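Protein SSD1 (PDB 7AM1) binds mRNA as a translational repressor and is a catalytically inactive relative of RNase II, represented here without the N-terminal region of the whole protein. Local coordinates at residues Ser505-Arg510 and Pro514-Leu519; Pro520-Leu525 and Lys609-Ile614; Ala818-Asp823 and Glu829-Asp834. All coordinates share one frame; numbering follows the deposited sequence.

Contact 1: residues Ser505-Arg510 and Pro514-Leu519; sequences SFYARR and PEATLL
Tyr507 reaches from the last turns of a helix to the loop 514-519 that doubles back beside it; its ring meets Thr517 O directly and its hydroxyl reaches it through a water. With CG opposite the backbone N (chi1 174°), the ring is carried toward the loop, where CE2 comes within 3.2 Å of Thr517 O and lies 3.9 Å from Ala516 CB. Tyr507 OH gives its proton to a water 2.9 Å away, and that water donates to Thr517 O over a short 2.5 Å. Arg510 NH1, salt-bridged to Glu551 of helix 544-568, lies at the ring edge, in plane. Leu518 completes the grip nearer the root of the tyrosine: its CG lies beside its own backbone N (chi1 -69°), and the two side chains run antiparallel alongside one another, CD2 3.7 Å from Tyr507 CB and close to CG. Ala508 is small enough for the loop to pass close, its CB 3.7 Å from Pro514 O and 4.2 Å from Ala516 CB. Within the loop, Thr517 OG1 donates to Leu519 O at 2.6 Å. With a phenylalanine at Tyr507 the water would probably lose one partner and Thr517 O its bridged link to the helix. Arg504, one turn before Ala508, donates through NH1 to both Pro514 O and Ala516 O. Leu518 also packs on Val547 and Val548 of helix 544-568, while Phe506, its ring leading away from the loop, packs on Ile462 of strand 462-472 and forms a T-shaped stack with Tyr453.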
loop_
_atom_site.group_PDB
_atom_site.type_symbol
_atom_site.label_atom_id
_atom_site.label_comp_id
_atom_site.label_asym_id
_atom_site.label_seq_id
_atom_site.Cartn_x
_atom_site.Cartn_y
_atom_site.Cartn_z
ATOM N N SER A 505 13.270 22.750 7.132
ATOM C CA SER A 505 12.442 23.843 7.631
ATOM C C SER A 505 11.008 23.733 7.121
ATOM O O SER A 505 10.064 24.060 7.849
ATOM C CB SER A 505 13.046 25.199 7.253
ATOM O OG SER A 505 12.761 25.537 5.908
ATOM N N PHE A 506 10.818 23.300 5.867
ATOM C CA PHE A 506 9.470 23.001 5.392
ATOM C C PHE A 506 8.833 21.922 6.257
ATOM O O PHE A 506 7.677 22.034 6.680
ATOM C CB PHE A 506 9.483 22.516 3.938
ATOM C CG PHE A 506 9.835 23.568 2.926
ATOM C CD1 PHE A 506 9.970 24.896 3.279
ATOM C CD2 PHE A 506 9.986 23.215 1.595
ATOM C CE1 PHE A 506 10.283 25.847 2.324
ATOM C CE2 PHE A 506 10.298 24.155 0.641
ATOM C CZ PHE A 506 10.441 25.478 1.004
ATOM N N TYR A 507 9.590 20.855 6.513
ATOM C CA TYR A 507 9.095 19.723 7.284
ATOM C C TYR A 507 8.729 20.144 8.697
ATOM O O TYR A 507 7.647 19.815 9.198
ATOM C CB TYR A 507 10.168 18.633 7.298
ATOM C CG TYR A 507 9.873 17.440 8.168
ATOM C CD1 TYR A 507 8.805 16.601 7.887
ATOM C CD2 TYR A 507 10.688 17.125 9.248
ATOM C CE1 TYR A 507 8.541 15.496 8.670
ATOM C CE2 TYR A 507 10.434 16.016 10.036
ATOM C CZ TYR A 507 9.364 15.206 9.742
ATOM O OH TYR A 507 9.118 14.106 10.529
ATOM N N ALA A 508 9.621 20.893 9.350
ATOM C CA ALA A 508 9.385 21.310 10.725
ATOM C C ALA A 508 8.115 22.137 10.845
ATOM O O ALA A 508 7.380 22.024 11.833
ATOM C CB ALA A 508 10.585 22.104 11.240
ATOM N N ARG A 509 7.844 22.986 9.856
ATOM C CA ARG A 509 6.613 23.765 9.891
ATOM C C ARG A 509 5.409 22.870 9.600
ATOM O O ARG A 509 4.349 23.027 10.215
ATOM C CB ARG A 509 6.715 24.937 8.915
ATOM C CG ARG A 509 5.702 26.050 9.177
ATOM C CD ARG A 509 5.870 27.216 8.202
ATOM N NE ARG A 509 5.951 26.739 6.822
ATOM C CZ ARG A 509 7.002 26.887 6.016
ATOM N NH1 ARG A 509 8.091 27.540 6.410
ATOM N NH2 ARG A 509 6.946 26.392 4.788
ATOM N N ARG A 510 5.553 21.925 8.663
ATOM C CA ARG A 510 4.435 21.051 8.317
ATOM C C ARG A 510 3.959 20.255 9.529
ATOM O O ARG A 510 2.752 20.144 9.774
ATOM C CB ARG A 510 4.820 20.095 7.184
ATOM C CG ARG A 510 3.628 19.290 6.648
ATOM C CD ARG A 510 4.002 18.345 5.507
ATOM N NE ARG A 510 4.990 17.337 5.899
ATOM C CZ ARG A 510 4.753 16.321 6.727
ATOM N NH1 ARG A 510 5.724 15.462 7.014
ATOM N NH2 ARG A 510 3.553 16.164 7.275
ATOM N N PRO A 514 9.510 22.847 15.538
ATOM C CA PRO A 514 10.662 23.628 15.050
ATOM C C PRO A 514 11.979 22.871 15.016
ATOM O O PRO A 514 12.787 23.094 14.107
ATOM C CB PRO A 514 10.718 24.799 16.042
ATOM C CG PRO A 514 9.320 24.977 16.488
ATOM C CD PRO A 514 8.737 23.587 16.554
ATOM N N GLU A 515 12.226 21.993 15.983
ATOM C CA GLU A 515 13.495 21.284 16.084
ATOM C C GLU A 515 13.520 19.986 15.286
ATOM O O GLU A 515 14.472 19.211 15.421
ATOM C CB GLU A 515 13.811 20.997 17.554
ATOM C CG GLU A 515 13.833 22.236 18.438
ATOM C CD GLU A 515 14.836 23.269 17.967
ATOM O OE1 GLU A 515 14.429 24.412 17.663
ATOM O OE2 GLU A 515 16.037 22.932 17.894
ATOM N N ALA A 516 12.514 19.739 14.451
ATOM C CA ALA A 516 12.386 18.444 13.797
ATOM C C ALA A 516 13.554 18.179 12.856
ATOM O O ALA A 516 14.032 19.077 12.157
ATOM C CB ALA A 516 11.069 18.375 13.020
ATOM N N THR A 517 14.007 16.931 12.844
ATOM C CA THR A 517 14.978 16.437 11.879
ATOM C C THR A 517 14.260 15.549 10.870
ATOM O O THR A 517 13.249 14.918 11.189
ATOM C CB THR A 517 16.096 15.654 12.568
ATOM O OG1 THR A 517 15.539 14.537 13.271
ATOM C CG2 THR A 517 16.839 16.543 13.545
ATOM N N LEU A 518 14.781 15.515 9.641
ATOM C CA LEU A 518 14.086 14.806 8.570
ATOM C C LEU A 518 13.993 13.310 8.848
ATOM O O LEU A 518 13.051 12.656 8.391
ATOM C CB LEU A 518 14.776 15.069 7.232
ATOM C CG LEU A 518 14.639 16.501 6.711
ATOM C CD1 LEU A 518 15.607 16.763 5.568
ATOM C CD2 LEU A 518 13.207 16.773 6.264
ATOM N N LEU A 519 14.948 12.751 9.591
ATOM C CA LEU A 519 14.824 11.374 10.050
ATOM C C LEU A 519 14.681 11.359 11.571
ATOM O O LEU A 519 15.250 12.214 12.254
ATOM C CB LEU A 519 16.037 10.529 9.646
ATOM C CG LEU A 519 16.298 10.372 8.146
ATOM C CD1 LEU A 519 17.556 9.557 7.892
ATOM C CD2 LEU A 519 15.116 9.730 7.461
HETATM O O HOH W 1 11.518 13.355 11.941
#

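Contact 2: residues Pro520-Leu525 and Lys609-Ile614; sequences PTLSLL and KGVLKI
Leu612 CD2 stands over the carbonyl-oxygen end of the flat peptide group that follows Pro520, 3.6 Å from Pro520 O and well above the carbonyl plane. The same methyl lies over the puckered pyrrolidine ring, with Pro520 CG 4.5 Å from Leu612 CD2. The peptide bond before Pro520, from Leu519, is cis.

The rest of the meeting is aliphatic. Leu522 holds its CG beside the backbone N (chi1 -60°) and runs out extended, which brings its CD2 against two consecutive residues of helix 604-612: it is 3.9 Å from Leu612 CD2 and 4.2 Å from Val611 CG1. Leu612 CD2 thus touches both Pro520 and Leu522, whose CG is also 3.9 Å away. In the pairs Leu522-Val611 and Leu522-Leu612 the side chains meet at a slant. The buried area is modest, 192 Å² in all.

The setting is the helical part of the RNB domain, the RNase II-type module that this pseudonuclease retains. Here the loop leading into helix 523-529 is laid against the C-terminal part of helix 604-612, although 83 residues separate the two segments. Leu522 occupies the N-cap position of helix 523-529, where its side chain has no polar group to offer. Glu624 of helix 617-629 takes up the amides instead: its OE2 accepts a hydrogen bond from Leu524 N and a weak one from Leu525 N, and Leu522 touches its side chain as well. Ile608, a turn before Leu612, packs against both Leu522 and Leu525, while Pro520 rests against Arg620 on the flank formed by helix 617-629.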
loop_
_atom_site.group_PDB
_atom_site.type_symbol
_atom_site.label_atom_id
_atom_site.label_comp_id
_atom_site.label_asym_id
_atom_site.label_seq_id
_atom_site.Cartn_x
_atom_site.Cartn_y
_atom_site.Cartn_z
ATOM N N PRO A 520 13.929 10.403 12.141
ATOM C CA PRO A 520 13.234 9.304 11.461
ATOM C C PRO A 520 12.005 9.764 10.676
ATOM O O PRO A 520 11.436 10.814 10.968
ATOM C CB PRO A 520 12.834 8.381 12.618
ATOM C CG PRO A 520 12.656 9.305 13.773
ATOM C CD PRO A 520 13.688 10.386 13.597
ATOM N N THR A 521 11.597 8.965 9.696
ATOM C CA THR A 521 10.490 9.296 8.810
ATOM C C THR A 521 9.420 8.212 8.905
ATOM O O THR A 521 9.622 7.151 9.504
ATOM C CB THR A 521 10.994 9.465 7.367
ATOM O OG1 THR A 521 9.992 10.104 6.567
ATOM C CG2 THR A 521 11.365 8.113 6.754
ATOM N N LEU A 522 8.259 8.494 8.327
ATOM C CA LEU A 522 7.100 7.609 8.422
ATOM C C LEU A 522 6.823 7.053 7.028
ATOM O O LEU A 522 6.040 7.611 6.257
ATOM C CB LEU A 522 5.906 8.352 8.997
ATOM C CG LEU A 522 6.130 8.911 10.406
ATOM C CD1 LEU A 522 4.930 9.744 10.842
ATOM C CD2 LEU A 522 6.415 7.787 11.414
ATOM N N SER A 523 7.474 5.930 6.717
ATOM C CA SER A 523 7.386 5.366 5.377
ATOM C C SER A 523 5.985 4.866 5.066
ATOM O O SER A 523 5.521 4.978 3.926
ATOM C CB SER A 523 8.389 4.228 5.224
ATOM O OG SER A 523 8.303 3.676 3.927
ATOM N N LEU A 524 5.294 4.307 6.059
ATOM C CA LEU A 524 3.965 3.763 5.800
ATOM C C LEU A 524 2.956 4.886 5.573
ATOM O O LEU A 524 2.099 4.787 4.686
ATOM C CB LEU A 524 3.540 2.847 6.952
ATOM C CG LEU A 524 4.449 1.632 7.202
ATOM C CD1 LEU A 524 3.943 0.772 8.355
ATOM C CD2 LEU A 524 4.634 0.772 5.958
ATOM N N LEU A 525 3.048 5.975 6.338
ATOM C CA LEU A 525 2.125 7.081 6.103
ATOM C C LEU A 525 2.331 7.677 4.712
ATOM O O LEU A 525 1.360 8.041 4.041
ATOM C CB LEU A 525 2.275 8.153 7.180
ATOM C CG LEU A 525 1.984 7.735 8.625
ATOM C CD1 LEU A 525 1.672 8.969 9.473
ATOM C CD2 LEU A 525 0.867 6.709 8.729
ATOM N N LYS A 609 3.870 13.666 16.369
ATOM C CA LYS A 609 4.975 14.050 17.240
ATOM C C LYS A 609 5.230 12.989 18.302
ATOM O O LYS A 609 6.384 12.716 18.652
ATOM C CB LYS A 609 4.672 15.395 17.902
ATOM C CG LYS A 609 4.759 16.591 16.971
ATOM C CD LYS A 609 4.522 17.886 17.734
ATOM C CE LYS A 609 4.308 19.044 16.788
ATOM N NZ LYS A 609 3.693 20.232 17.466
ATOM N N GLY A 610 4.164 12.377 18.823
ATOM C CA GLY A 610 4.340 11.327 19.812
ATOM C C GLY A 610 5.056 10.116 19.251
ATOM O O GLY A 610 5.931 9.541 19.905
ATOM N N VAL A 611 4.714 9.727 18.022
ATOM C CA VAL A 611 5.376 8.597 17.381
ATOM C C VAL A 611 6.836 8.930 17.101
ATOM O O VAL A 611 7.741 8.150 17.425
ATOM C CB VAL A 611 4.627 8.200 16.095
ATOM C CG1 VAL A 611 5.356 7.088 15.366
ATOM C CG2 VAL A 611 3.202 7.756 16.419
ATOM N N LEU A 612 7.090 10.097 16.501
ATOM C CA LEU A 612 8.453 10.476 16.144
ATOM C C LEU A 612 9.359 10.624 17.362
ATOM O O LEU A 612 10.582 10.527 17.221
ATOM C CB LEU A 612 8.437 11.776 15.333
ATOM C CG LEU A 612 7.754 11.678 13.964
ATOM C CD1 LEU A 612 7.713 13.035 13.299
ATOM C CD2 LEU A 612 8.454 10.679 13.058
ATOM N N LYS A 613 8.791 10.848 18.553
ATOM C CA LYS A 613 9.597 10.984 19.763
ATOM C C LYS A 613 10.171 9.656 20.249
ATOM O O LYS A 613 11.107 9.660 21.056
ATOM C CB LYS A 613 8.762 11.581 20.903
ATOM C CG LYS A 613 8.997 13.052 21.191
ATOM C CD LYS A 613 9.011 13.319 22.694
ATOM N N ILE A 614 9.631 8.529 19.789
ATOM C CA ILE A 614 10.032 7.225 20.310
ATOM C C ILE A 614 11.451 6.909 19.854
ATOM O O ILE A 614 11.736 6.846 18.652
ATOM C CB ILE A 614 9.046 6.136 19.869
ATOM C CG1 ILE A 614 7.635 6.479 20.357
ATOM C CG2 ILE A 614 9.470 4.771 20.395
ATOM C CD1 ILE A 614 6.569 5.540 19.861
#

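Contact 3: residues Ala818-Asp823 and Glu829-Asp834; sequences ANIELD and EPLISD
This is a small, apolar contact, 122 Å² in all, between helix 814-827 and the loop that follows it, in the C-terminal part of the chain, its centre about 31 Å from the centre of the chain. Leu831 carries the loop's side of it, reaching back to two consecutive residues of the helix. Its CG lies beside the backbone N (chi1 -74°), and the two methyls of the fork are shared out: CD2 meets Ile820 CG1 at 4.1 Å, and CD1 meets Glu821 CG at 4.1 Å. Ile820 offers CG1, the branch set opposite its backbone N. Glu821 takes part through aliphatic carbon alone; from CG the chain continues extended (chi2 179°) and carries the carboxylate past the leucine, where OE2 accepts a hydrogen bond from Leu733 N in strand 732-741. That bond would probably hold the glutamate's chain steady as a surface for Leu831 and gives the buried carboxylate a partner. Leu850 touches both Glu821 and Leu831, closing a small apolar cluster, and the side chain of Lys824 adds to it from the next turn of the helix. Beyond Leu831 the loop ends at Ser833, the N-cap of helix 834-842, whose OG accepts a weak hydrogen bond from Leu836 N and is also bonded to Asp724. The arrangement is one of two successive helices joined by a loop, with a leucine of the loop folded back onto the first helix, in the helical stretch of chain between strands 777-782 and 872-875, which belong to one antiparallel sheet.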
loop_
_atom_site.group_PDB
_atom_site.type_symbol
_atom_site.label_atom_id
_atom_site.label_comp_id
_atom_site.label_asym_id
_atom_site.label_seq_id
_atom_site.Cartn_x
_atom_site.Cartn_y
_atom_site.Cartn_z
ATOM N N ALA A 818 19.622 -22.305 13.236
ATOM C CA ALA A 818 20.377 -21.410 14.101
ATOM C C ALA A 818 21.864 -21.474 13.782
ATOM O O ALA A 818 22.532 -20.439 13.669
ATOM C CB ALA A 818 20.121 -21.774 15.565
ATOM N N ASN A 819 22.400 -22.687 13.636
ATOM C CA ASN A 819 23.820 -22.854 13.356
ATOM C C ASN A 819 24.228 -22.145 12.071
ATOM O O ASN A 819 25.165 -21.340 12.064
ATOM C CB ASN A 819 24.156 -24.341 13.265
ATOM C CG ASN A 819 24.265 -24.994 14.620
ATOM O OD1 ASN A 819 24.550 -24.334 15.619
ATOM N ND2 ASN A 819 24.020 -26.299 14.670
ATOM N N ILE A 820 23.533 -22.430 10.970
ATOM C CA ILE A 820 23.938 -21.867 9.686
ATOM C C ILE A 820 23.888 -20.345 9.732
ATOM O O ILE A 820 24.798 -19.666 9.241
ATOM C CB ILE A 820 23.076 -22.436 8.545
ATOM C CG1 ILE A 820 23.536 -21.851 7.209
ATOM C CG2 ILE A 820 21.607 -22.138 8.768
ATOM C CD1 ILE A 820 23.445 -22.829 6.053
ATOM N N GLU A 821 22.828 -19.786 10.319
ATOM C CA GLU A 821 22.677 -18.336 10.349
ATOM C C GLU A 821 23.767 -17.679 11.188
ATOM O O GLU A 821 24.391 -16.703 10.755
ATOM C CB GLU A 821 21.298 -17.968 10.891
ATOM C CG GLU A 821 20.172 -18.250 9.934
ATOM C CD GLU A 821 18.823 -17.895 10.518
ATOM O OE1 GLU A 821 18.785 -17.461 11.688
ATOM O OE2 GLU A 821 17.809 -18.031 9.800
ATOM N N LEU A 822 24.001 -18.193 12.397
ATOM C CA LEU A 822 24.969 -17.567 13.293
ATOM C C LEU A 822 26.399 -17.743 12.792
ATOM O O LEU A 822 27.224 -16.832 12.930
ATOM C CB LEU A 822 24.808 -18.141 14.700
ATOM C CG LEU A 822 23.669 -17.539 15.526
ATOM C CD1 LEU A 822 23.492 -18.305 16.822
ATOM C CD2 LEU A 822 23.929 -16.070 15.828
ATOM N N ASP A 823 26.712 -18.902 12.207
ATOM C CA ASP A 823 28.039 -19.099 11.631
ATOM C C ASP A 823 28.303 -18.089 10.523
ATOM O O ASP A 823 29.418 -17.569 10.398
ATOM C CB ASP A 823 28.184 -20.529 11.105
ATOM C CG ASP A 823 28.297 -21.556 12.222
ATOM O OD1 ASP A 823 28.386 -21.152 13.401
ATOM O OD2 ASP A 823 28.303 -22.770 11.920
ATOM N N GLU A 829 28.983 -13.643 5.691
ATOM C CA GLU A 829 28.714 -14.438 4.503
ATOM C C GLU A 829 27.225 -14.482 4.184
ATOM O O GLU A 829 26.386 -14.445 5.089
ATOM C CB GLU A 829 29.225 -15.867 4.689
ATOM C CG GLU A 829 30.714 -16.027 4.579
ATOM C CD GLU A 829 31.158 -17.441 4.913
ATOM O OE1 GLU A 829 30.334 -18.258 5.382
ATOM O OE2 GLU A 829 32.345 -17.742 4.708
ATOM N N PRO A 830 26.871 -14.581 2.902
ATOM C CA PRO A 830 25.453 -14.554 2.523
ATOM C C PRO A 830 24.725 -15.879 2.700
ATOM O O PRO A 830 25.279 -16.960 2.483
ATOM C CB PRO A 830 25.497 -14.156 1.040
ATOM C CG PRO A 830 26.828 -14.626 0.565
ATOM C CD PRO A 830 27.764 -14.499 1.730
ATOM N N LEU A 831 23.452 -15.771 3.100
ATOM C CA LEU A 831 22.528 -16.897 3.066
ATOM C C LEU A 831 21.905 -17.063 1.686
ATOM O O LEU A 831 21.506 -18.173 1.314
ATOM C CB LEU A 831 21.408 -16.703 4.090
ATOM C CG LEU A 831 21.709 -16.891 5.574
ATOM C CD1 LEU A 831 20.652 -16.164 6.397
ATOM C CD2 LEU A 831 21.749 -18.366 5.938
ATOM N N ILE A 832 21.824 -15.975 0.924
ATOM C CA ILE A 832 21.126 -15.954 -0.354
ATOM C C ILE A 832 21.990 -16.581 -1.436
ATOM O O ILE A 832 23.212 -16.380 -1.480
ATOM C CB ILE A 832 20.751 -14.507 -0.716
ATOM C CG1 ILE A 832 19.850 -14.469 -1.947
ATOM C CG2 ILE A 832 22.009 -13.676 -0.961
ATOM C CD1 ILE A 832 19.453 -13.061 -2.347
ATOM N N SER A 833 21.347 -17.327 -2.334
ATOM C CA SER A 833 22.062 -17.955 -3.432
ATOM C C SER A 833 22.659 -16.894 -4.352
ATOM O O SER A 833 22.230 -15.737 -4.381
ATOM C CB SER A 833 21.132 -18.867 -4.231
ATOM O OG SER A 833 20.274 -18.115 -5.070
ATOM N N ASP A 834 23.650 -17.314 -5.132
ATOM C CA ASP A 834 24.360 -16.410 -6.025
ATOM C C ASP A 834 23.472 -15.994 -7.193
ATOM O O ASP A 834 23.514 -14.829 -7.610
ATOM C CB ASP A 834 25.648 -17.062 -6.538
ATOM C CG ASP A 834 26.754 -17.073 -5.496
ATOM O OD1 ASP A 834 26.962 -16.038 -4.832
ATOM O OD2 ASP A 834 27.422 -18.117 -5.346
#

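In the fold
Contacts 1 and 2 are neighbours within the RNB domain, their centres 12 Å apart, and they touch: Tyr507 OH lies 3.3 Å from Leu612 CD1. The chain passes directly from 514-519 to 520-525, so helices 495-510, 523-529 and 604-612 are drawn into one cluster. Contact 1 is the most buried and mixes apolar packing with a water bridge; contact 2, partly buried, is purely nonpolar across its segments. Contact 3 stands apart, its nearest atoms about 25 Å from contact 1 and about 21 Å from contact 2; it is partly buried, smallest in area and farthest from the chain centre. Like contact 1 it folds a loop onto the preceding helix; contact 2 joins sequence-distant elements.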